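Local coordinates for protein adenosylmethionine-8-amino-7-oxononanoate aminotransferase (Methanocaldococcus jannaschii, PDB 6ZHK) that probably transfers the amino group of S-adenosyl-L-methionine to 7-keto-8-aminopelargonic acid, using pyridoxal 5'-phosphate, to make the 7,8-diaminopelargonic acid needed for biotin, at residues 166-169 / 170-174; 317-320 / 321-325; 372-375 / 376-379. One frame throughout, in Å; residues are numbered along the deposited sequence. Where two conformers were deposited one is given.

Interaction 1. Residues 166-169 / 170-174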
# COMPACT_ATOMS: atom_id res chain seq x y z
N GLY A 166 -13.80 -9.48 0.74
CA GLY A 166 -13.83 -9.89 2.14
C GLY A 166 -15.28 -10.07 2.56
O GLY A 166 -16.21 -9.68 1.81
N GLY A 167 -15.46 -10.61 3.75
CA GLY A 167 -16.79 -10.78 4.28
C GLY A 167 -16.93 -10.14 5.66
O GLY A 167 -17.67 -10.66 6.50
N SER A 168 -16.24 -8.98 5.87
CA SER A 168 -16.16 -8.44 7.23
C SER A 168 -17.25 -7.37 7.42
O SER A 168 -17.00 -6.17 7.23
CB SER A 168 -14.77 -7.89 7.54
OG SER A 168 -13.79 -8.91 7.42
N GLU A 169 -18.47 -7.85 7.76
CA GLU A 169 -19.58 -6.92 7.81
C GLU A 169 -19.35 -5.75 8.78
O GLU A 169 -19.78 -4.64 8.50
CB GLU A 169 -20.88 -7.64 8.20
CG GLU A 169 -22.10 -6.77 7.96
CD GLU A 169 -22.54 -6.77 6.50
OE1 GLU A 169 -22.57 -7.87 5.86
OE2 GLU A 169 -22.86 -5.68 6.00
N LEU A 170 -18.80 -6.02 9.97
CA LEU A 170 -18.67 -4.94 10.95
C LEU A 170 -17.74 -3.86 10.41
O LEU A 170 -18.05 -2.67 10.53
CB LEU A 170 -18.11 -5.49 12.28
CG LEU A 170 -17.81 -4.46 13.37
CD1 LEU A 170 -19.05 -3.81 13.97
CD2 LEU A 170 -16.91 -5.09 14.47
N PHE A 171 -16.56 -4.30 9.91
CA PHE A 171 -15.55 -3.33 9.47
C PHE A 171 -15.95 -2.58 8.19
O PHE A 171 -15.61 -1.38 8.01
CB PHE A 171 -14.19 -4.01 9.25
CG PHE A 171 -13.57 -4.66 10.47
CD1 PHE A 171 -13.96 -4.29 11.76
CD2 PHE A 171 -12.65 -5.70 10.31
CE1 PHE A 171 -13.39 -4.88 12.88
CE2 PHE A 171 -12.11 -6.30 11.45
CZ PHE A 171 -12.46 -5.89 12.71
N HIS A 172 -16.58 -3.30 7.24
CA HIS A 172 -16.71 -2.77 5.89
C HIS A 172 -18.16 -2.63 5.38
O HIS A 172 -18.38 -2.07 4.32
CB HIS A 172 -15.98 -3.74 4.95
CG HIS A 172 -14.55 -3.97 5.33
ND1 HIS A 172 -13.90 -5.18 5.07
CD2 HIS A 172 -13.62 -3.12 5.76
CE1 HIS A 172 -12.63 -5.04 5.42
NE2 HIS A 172 -12.43 -3.79 5.83
N GLY A 173 -19.15 -3.09 6.16
CA GLY A 173 -20.56 -3.13 5.80
C GLY A 173 -21.12 -1.76 5.39
O GLY A 173 -21.93 -1.67 4.45
N VAL A 174 -20.72 -0.71 6.08
CA VAL A 174 -21.17 0.62 5.68
C VAL A 174 -20.77 1.01 4.24
O VAL A 174 -21.41 1.87 3.60
CB VAL A 174 -20.70 1.64 6.72
CG1 VAL A 174 -19.19 1.88 6.72
CG2 VAL A 174 -21.48 2.96 6.55
O HOH W 1 -15.38 -7.29 3.69
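His172 sets its imidazole beside Ser168, the residue at the N-cap position. The first torsion does this: CG stands beside the backbone N and anti to the carbonyl carbon (chi1 -56°), which carries ND1 to 3.8 Å from Ser168 CB. The methylene meets the ring obliquely. Water 1 joins the two residues more firmly. It lies in the imidazole plane at the ring edge, 2.9 Å from His172 ND1, and accepts from the backbone of Ser168 with its oxygen 2.9 Å from Ser168 N. One face of the ring takes Phe171 CB, offset toward the rim, while NE2 is hydrogen-bonded to Asp158, so both ring nitrogens are engaged. With an alanine here, Asp158 and water 1 would probably each lose their imidazole partner, and a gap would be likely to open beside Phe171 CB. Phe171 also reaches Ser168 CB, its CD2 4.1 Å away, again at a slant. The Phe171 ring also packs edge-to-face with Tyr25 and meets Tyr334 of the second subunit. The Ser168 hydroxyl makes no capping bond; its partner is Gly154 O. Helical bonding starts instead from the main chain, His172 N to Ser168 O at 2.9 Å, followed by Gly173 N to Glu169 O. Ser168 itself centres an inverse gamma turn, closed by a weak bond from Glu169 N to Gly167 O. A tight turn thus leads into a short helix beside Tyr25 and Tyr155, two residues predicted to contact substrate.

Interaction 2. Residues 317-320 / 321-325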
# COMPACT_ATOMS: atom_id res chain seq x y z
N ASP A 317 2.59 -19.51 -14.58
CA ASP A 317 2.91 -18.94 -15.88
C ASP A 317 1.65 -18.81 -16.74
O ASP A 317 1.60 -17.96 -17.64
CB ASP A 317 3.93 -19.80 -16.65
CG ASP A 317 5.36 -19.64 -16.14
OD1 ASP A 317 5.63 -18.71 -15.35
OD2 ASP A 317 6.18 -20.45 -16.58
N GLU A 318 0.67 -19.69 -16.47
CA GLU A 318 -0.56 -19.67 -17.26
C GLU A 318 -1.21 -18.29 -17.15
O GLU A 318 -1.60 -17.68 -18.14
CB GLU A 318 -1.50 -20.81 -16.83
CG GLU A 318 -2.94 -20.69 -17.35
CD GLU A 318 -3.28 -20.71 -18.85
OE1 GLU A 318 -2.42 -21.20 -19.65
OE2 GLU A 318 -4.43 -20.22 -19.25
N ILE A 319 -1.25 -17.77 -15.94
CA ILE A 319 -1.89 -16.47 -15.75
C ILE A 319 -1.04 -15.38 -16.40
O ILE A 319 -1.56 -14.56 -17.15
CB ILE A 319 -2.15 -16.22 -14.26
CG1 ILE A 319 -3.27 -17.15 -13.75
CG2 ILE A 319 -2.42 -14.71 -13.98
CD1 ILE A 319 -4.59 -17.06 -14.46
N TYR A 320 0.26 -15.38 -16.10
CA TYR A 320 1.19 -14.39 -16.59
C TYR A 320 1.15 -14.33 -18.13
O TYR A 320 1.22 -13.27 -18.75
CB TYR A 320 2.58 -14.78 -16.06
CG TYR A 320 3.80 -14.08 -16.62
CD1 TYR A 320 4.37 -14.47 -17.84
CD2 TYR A 320 4.44 -13.07 -15.90
CE1 TYR A 320 5.51 -13.85 -18.34
CE2 TYR A 320 5.60 -12.46 -16.36
CZ TYR A 320 6.14 -12.86 -17.58
OH TYR A 320 7.30 -12.31 -18.00
N ASN A 321 1.07 -15.50 -18.76
CA ASN A 321 1.25 -15.52 -20.21
C ASN A 321 0.12 -14.83 -20.97
O ASN A 321 0.36 -14.41 -22.10
CB ASN A 321 1.31 -16.96 -20.74
CG ASN A 321 2.63 -17.64 -20.43
OD1 ASN A 321 3.61 -16.98 -20.13
ND2 ASN A 321 2.65 -18.97 -20.40
N GLN A 322 -1.10 -14.76 -20.40
CA GLN A 322 -2.21 -14.09 -21.05
C GLN A 322 -1.89 -12.62 -21.27
O GLN A 322 -2.47 -12.03 -22.16
CB GLN A 322 -3.52 -14.13 -20.24
CG GLN A 322 -4.40 -15.34 -20.48
CD GLN A 322 -4.75 -15.69 -21.92
OE1 GLN A 322 -5.03 -14.83 -22.76
NE2 GLN A 322 -4.69 -16.96 -22.23
N PHE A 323 -0.96 -12.03 -20.48
CA PHE A 323 -0.72 -10.59 -20.57
C PHE A 323 0.46 -10.26 -21.50
O PHE A 323 0.87 -9.09 -21.62
CB PHE A 323 -0.42 -10.01 -19.19
CG PHE A 323 -1.56 -10.14 -18.22
CD1 PHE A 323 -1.85 -11.35 -17.62
CD2 PHE A 323 -2.34 -9.03 -17.91
CE1 PHE A 323 -2.90 -11.43 -16.70
CE2 PHE A 323 -3.42 -9.11 -17.02
CZ PHE A 323 -3.72 -10.32 -16.41
N LEU A 324 0.96 -11.28 -22.20
CA LEU A 324 2.04 -11.10 -23.18
C LEU A 324 1.44 -10.71 -24.53
O LEU A 324 0.45 -11.32 -24.98
CB LEU A 324 2.78 -12.44 -23.32
CG LEU A 324 3.52 -12.88 -22.07
CD1 LEU A 324 4.16 -14.28 -22.24
CD2 LEU A 324 4.58 -11.86 -21.69
N GLY A 325 2.15 -9.82 -25.22
CA GLY A 325 1.80 -9.39 -26.57
C GLY A 325 2.65 -8.20 -27.01
O GLY A 325 3.59 -7.81 -26.33
O HOH W 2 0.37 -20.32 -21.31
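Tyr320 presents the edge of its ring to the amide of Asn321: OD1 lies near the ring plane, 3.5 Å from Tyr320 CD1, and the two flat groups are turned 72° apart. Farther along the same ring, Leu324 CD2 approaches Tyr320 CE1 obliquely at 4.0 Å. Lys115 makes a cation-pi contact with this tyrosine, and Trp22 of the second subunit stacks edge-to-face with it. The Phe323 ring also uses its edge: two backbone carbonyl oxygens lie near its plane, Ile319 O 3.3 Å from Phe323 CD1 and Tyr320 O a little farther off. With CG beside its own backbone N (chi1 -63°), Phe323 folds back against the preceding helix. Main-chain bonds join the segments: Asn321 N to Asp317 O at 2.8 Å, Gln322 N to Ile319 O at 3.3 Å and Phe323 N to Tyr320 O at 3.0 Å, the last the straightest (158°). A type I beta turn follows from Asn321 to Leu324. Asn321 ND2 donates to water 2, its oxygen 2.8 Å away; water 2 gives only a weak bond to Glu318 OE1, while Glu318 OE2 is hydrogen-bonded to Tyr136. The Tyr320 hydroxyl bonds to Arg32 of the second subunit. The carbonyls of Ile319 and Tyr320 each meet an N-H and the edge of the Phe323 ring, whose slightly positive hydrogens probably help to offset the partial negative charge gathered at a helix's C-terminal end.

Interaction 3. Residues 372-375 / 376-379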
# COMPACT_ATOMS: atom_id res chain seq x y z
N PHE A 372 3.28 -24.78 23.37
CA PHE A 372 2.25 -23.75 23.39
C PHE A 372 0.84 -24.38 23.50
O PHE A 372 0.03 -23.96 24.33
CB PHE A 372 2.37 -22.92 22.10
CG PHE A 372 1.51 -21.68 22.00
CD1 PHE A 372 1.25 -20.92 23.12
CD2 PHE A 372 0.97 -21.26 20.78
CE1 PHE A 372 0.54 -19.73 23.04
CE2 PHE A 372 0.20 -20.10 20.69
CZ PHE A 372 -0.01 -19.34 21.83
N HIS A 373 0.54 -25.37 22.67
CA HIS A 373 -0.82 -25.91 22.66
C HIS A 373 -1.09 -26.64 23.98
O HIS A 373 -2.22 -26.60 24.47
CB HIS A 373 -1.09 -26.79 21.41
CG HIS A 373 -1.05 -26.03 20.12
ND1 HIS A 373 -1.07 -26.65 18.89
CD2 HIS A 373 -0.95 -24.70 19.87
CE1 HIS A 373 -1.00 -25.73 17.92
NE2 HIS A 373 -0.95 -24.51 18.50
N LYS A 374 -0.07 -27.32 24.51
CA LYS A 374 -0.19 -28.05 25.77
C LYS A 374 -0.45 -27.08 26.93
O LYS A 374 -1.33 -27.31 27.75
CB LYS A 374 1.08 -28.89 25.98
CG LYS A 374 1.17 -29.53 27.35
CD LYS A 374 2.27 -30.54 27.48
CE LYS A 374 3.66 -29.99 27.76
NZ LYS A 374 3.64 -28.86 28.74
N GLU A 375 0.22 -25.91 26.91
CA GLU A 375 0.08 -24.88 27.94
C GLU A 375 -1.20 -24.07 27.87
O GLU A 375 -1.61 -23.46 28.86
CB GLU A 375 1.30 -23.95 27.98
CG GLU A 375 2.61 -24.64 28.36
CD GLU A 375 2.62 -25.26 29.76
OE1 GLU A 375 2.35 -24.53 30.74
OE2 GLU A 375 2.82 -26.51 29.86
N LEU A 376 -1.88 -24.07 26.71
CA LEU A 376 -3.18 -23.42 26.54
C LEU A 376 -4.33 -24.32 27.04
O LEU A 376 -5.48 -23.86 27.23
CB LEU A 376 -3.36 -23.14 25.04
CG LEU A 376 -2.52 -22.01 24.42
CD1 LEU A 376 -2.56 -22.11 22.88
CD2 LEU A 376 -3.04 -20.67 24.92
N ARG A 377 -4.07 -25.63 27.19
CA ARG A 377 -5.19 -26.51 27.52
C ARG A 377 -5.93 -26.09 28.79
O ARG A 377 -7.15 -26.16 28.81
CB ARG A 377 -4.71 -27.96 27.67
CG ARG A 377 -4.44 -28.65 26.34
CD ARG A 377 -4.12 -30.08 26.70
NE ARG A 377 -2.99 -30.58 25.93
CZ ARG A 377 -2.17 -31.55 26.36
NH1 ARG A 377 -2.34 -32.08 27.56
NH2 ARG A 377 -1.17 -31.97 25.60
N LYS A 378 -5.21 -25.66 29.84
CA LYS A 378 -5.84 -25.28 31.11
C LYS A 378 -6.83 -24.14 30.96
O LYS A 378 -7.67 -23.94 31.84
CB LYS A 378 -4.77 -24.92 32.16
CG LYS A 378 -3.77 -23.85 31.70
CD LYS A 378 -2.90 -23.29 32.84
CE LYS A 378 -1.78 -22.37 32.34
NZ LYS A 378 -0.72 -23.10 31.58
N LEU A 379 -6.73 -23.34 29.88
CA LEU A 379 -7.64 -22.20 29.76
C LEU A 379 -9.07 -22.70 29.52
O LEU A 379 -10.04 -22.01 29.85
CB LEU A 379 -7.19 -21.30 28.60
CG LEU A 379 -5.84 -20.63 28.77
CD1 LEU A 379 -5.38 -20.02 27.45
CD2 LEU A 379 -5.88 -19.58 29.87
O HOH W 3 -2.37 -26.50 30.12
O HOH W 4 1.65 -22.07 31.03
O HOH W 5 -0.75 -25.51 32.02
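Lys378 bends back onto Glu375 at the C-terminal part of helix 366-376, where Lys374, Glu375 and Lys378 form a salt-bridge network in the C-terminal part of a class-III aminotransferase, a family of the fold type I pyridoxal-phosphate enzymes. From CB the lysine runs with CG lodged between its backbone N and carbonyl carbon (chi1 54°), which puts CG 3.6 Å from Glu375 O. The chain then passes alongside that carbonyl, CD farther off and CE at 3.7 Å from Glu375 O, until a bend at chi4 (-69°) drops the amine onto the oxygen. NZ donates to Glu375 O at 2.9 Å, in the carbonyl plane and on a lone pair. The same NZ makes a looser salt bridge to Glu375 OE1 at 3.5 Å, and waters 4 and 5 accept from it; water 4 also lies close to OE1 and can donate to it, though other acceptors compete. The other carboxylate oxygen, Glu375 OE2, pairs tightly with Lys374 NZ at 2.7 Å, so a lysine holds each end of the group and its rotation is probably restricted. Arg377 comes back across Lys374, whose CG lies over one face of the guanidinium, 3.8 Å from Arg377 NH2. Away from these charges, Phe372 and Leu376 both pack on Val395 of strand 394-399 and Leu439 of strand 436-439, and Phe372 also touches Cys454 of helix 447-463. Between them lies a CH-pi contact: Leu376 CD1 sits over the centre of the Phe372 ring, 3.8 Å from its centroid and only 7° off the normal.

Along the chain the three contacts come in series, none nesting or crossing, and each closes only a turn of its own backbone. Interaction 1 follows helix 160-165 and leads toward strand 183-185, an outermost strand of the seven-stranded sheet. Interaction 2 begins just after strand 311-315, near the other edge of that sheet. Interaction 3 lies on helix 366-376, ahead of strand 385-391. The centres of interactions 1 and 2 are about 33 Å apart, yet both touch the second subunit. Interaction 3, its centre about 48 Å from that of interaction 2 and across the chain's centre, is touched by no other chain of the assembly and packs on strands 394-399 and 436-439 and helix 447-463.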